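Probable acetyltransferase (Agrobacterium tumefaciens, PDB 2GE3) probably transfers the acetyl group of acetyl coenzyme A, which it binds, to an acceptor substrate, as in other GNAT-family acetyltransferases. Local coordinates at residues N56-F61 / I75-R80. Residues are numbered along the deposited sequence; the frame is centred on the assembly and turned at random.
Sequences NDHPQF and IRRQDR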
# COMPACT_ATOMS: atom_id res chain seq x y z
N ASN A 56 11.99 17.22 1.03
CA ASN A 56 12.14 16.30 -0.10
C ASN A 56 11.26 16.58 -1.31
O ASN A 56 11.12 15.74 -2.21
CB ASN A 56 11.88 14.89 0.39
CG ASN A 56 12.78 14.54 1.53
OD1 ASN A 56 13.97 14.90 1.52
ND2 ASN A 56 12.23 13.91 2.54
N ASP A 57 10.68 17.79 -1.31
CA ASP A 57 10.04 18.38 -2.46
C ASP A 57 8.77 17.64 -2.98
O ASP A 57 8.39 17.84 -4.15
CB ASP A 57 11.10 18.60 -3.56
CG ASP A 57 10.71 19.70 -4.54
OD1 ASP A 57 10.34 20.81 -4.08
OD2 ASP A 57 10.74 19.45 -5.78
N HIS A 58 8.12 16.84 -2.11
CA HIS A 58 6.88 16.05 -2.45
C HIS A 58 5.58 16.90 -2.44
O HIS A 58 5.37 17.68 -1.49
CB HIS A 58 6.69 14.88 -1.51
CG HIS A 58 7.83 13.91 -1.53
ND1 HIS A 58 8.00 12.96 -0.56
CD2 HIS A 58 8.86 13.77 -2.40
CE1 HIS A 58 9.09 12.26 -0.83
NE2 HIS A 58 9.63 12.73 -1.94
N PRO A 59 4.76 16.80 -3.53
CA PRO A 59 3.67 17.76 -3.81
C PRO A 59 2.64 17.75 -2.68
O PRO A 59 2.19 16.68 -2.28
CB PRO A 59 3.05 17.26 -5.12
CG PRO A 59 3.98 16.23 -5.65
CD PRO A 59 4.90 15.76 -4.57
N GLN A 60 2.40 18.92 -2.08
CA GLN A 60 1.50 19.01 -1.01
C GLN A 60 0.93 20.41 -0.98
O GLN A 60 1.64 21.38 -0.78
CB GLN A 60 2.16 18.65 0.32
CG GLN A 60 1.20 18.72 1.53
CD GLN A 60 1.88 18.10 2.79
OE1 GLN A 60 3.12 18.28 3.02
NE2 GLN A 60 1.10 17.31 3.55
N PHE A 61 -0.38 20.52 -1.21
CA PHE A 61 -1.01 21.82 -1.41
C PHE A 61 -2.11 22.02 -0.40
O PHE A 61 -2.80 21.06 -0.02
CB PHE A 61 -1.56 21.90 -2.85
CG PHE A 61 -0.49 22.08 -3.89
CD1 PHE A 61 0.32 21.00 -4.30
CD2 PHE A 61 -0.20 23.34 -4.37
CE1 PHE A 61 1.42 21.23 -5.20
CE2 PHE A 61 0.84 23.55 -5.25
CZ PHE A 61 1.66 22.50 -5.66
N ILE A 75 0.66 14.24 -2.40
CA ILE A 75 1.12 13.03 -3.10
C ILE A 75 2.36 12.50 -2.34
O ILE A 75 3.37 13.23 -2.24
CB ILE A 75 1.31 13.22 -4.66
CG1 ILE A 75 -0.04 13.54 -5.33
CG2 ILE A 75 1.92 11.94 -5.35
CD1 ILE A 75 -0.03 13.88 -6.86
N ARG A 76 2.25 11.31 -1.73
CA ARG A 76 3.42 10.65 -1.14
C ARG A 76 4.11 9.68 -2.13
O ARG A 76 3.51 8.68 -2.59
CB ARG A 76 3.08 9.98 0.20
CG ARG A 76 2.11 8.73 0.12
CD ARG A 76 1.73 8.14 1.53
NE ARG A 76 1.49 9.33 2.36
CZ ARG A 76 0.31 9.92 2.46
NH1 ARG A 76 -0.74 9.38 1.81
NH2 ARG A 76 0.19 11.04 3.20
N ARG A 77 5.36 10.02 -2.46
CA ARG A 77 6.31 9.14 -3.17
C ARG A 77 6.56 7.77 -2.48
O ARG A 77 6.85 7.73 -1.29
CB ARG A 77 7.64 9.83 -3.40
CG ARG A 77 8.37 9.28 -4.63
CD ARG A 77 9.68 10.01 -4.91
NE ARG A 77 10.38 9.45 -6.05
CZ ARG A 77 11.68 9.66 -6.30
NH1 ARG A 77 12.42 10.39 -5.47
NH2 ARG A 77 12.27 9.13 -7.38
N GLN A 78 6.39 6.67 -3.25
CA GLN A 78 6.71 5.29 -2.82
C GLN A 78 8.21 5.22 -2.49
O GLN A 78 9.04 5.88 -3.10
CB GLN A 78 6.35 4.23 -3.87
CG GLN A 78 4.87 3.89 -4.04
CD GLN A 78 4.22 3.10 -2.86
OE1 GLN A 78 3.19 3.53 -2.33
NE2 GLN A 78 4.84 1.96 -2.43
N ASP A 79 8.54 4.42 -1.48
CA ASP A 79 9.91 4.35 -1.00
C ASP A 79 10.77 3.43 -1.80
O ASP A 79 11.86 3.82 -2.23
CB ASP A 79 9.99 3.97 0.48
CG ASP A 79 10.36 5.17 1.36
OD1 ASP A 79 9.52 6.14 1.46
OD2 ASP A 79 11.50 5.15 1.91
N ARG A 80 10.28 2.22 -2.03
CA ARG A 80 11.17 1.28 -2.69
C ARG A 80 11.61 1.72 -4.10
O ARG A 80 10.88 2.39 -4.82
CB ARG A 80 10.71 -0.17 -2.59
CG ARG A 80 9.28 -0.43 -2.88
CD ARG A 80 9.04 -1.92 -2.86
NE ARG A 80 9.79 -2.59 -1.80
CZ ARG A 80 9.26 -3.04 -0.64
NH1 ARG A 80 7.97 -2.91 -0.39
NH2 ARG A 80 10.03 -3.63 0.27
O HOH W 1 12.10 11.76 -3.18
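At the open end of the antiparallel β hairpin formed by strands 60-65 and 68-77, P59 and H58 lead into the first strand while I75 and R77 belong to the end of the second. I75 N donates to P59 O at 2.9 Å, nearly straight at 166°. Proline, lacking an N-H, suits this entry because the bond needs just its carbonyl; its ring carbon CG rests 4.1 Å from I75 CB. β-Branched I75 suits an extended strand, its apolar side chain touching L89 of strand 86-93 and T110 of helix 102-117. In this GNAT fold the hairpin follows helix 43-55, which ends in a Schellman motif with D57, at positive phi, as C-prime residue. H58 comes directly after that turn. With CG anti to its carbonyl carbon (chi1 -60°), its flat imidazole takes R77 CB over one face, 4.0 Å from the ring centroid in a CH-pi contact offset toward the rim, and N56 CB likewise over the other. Extended R77 gives aliphatic carbon to the ring and N-H groups to water and A84 O, the latter through NE. That water, in the imidazole plane, lies 2.9 Å from H58 NE2 and accepts from R77 NH1 at 2.7 Å.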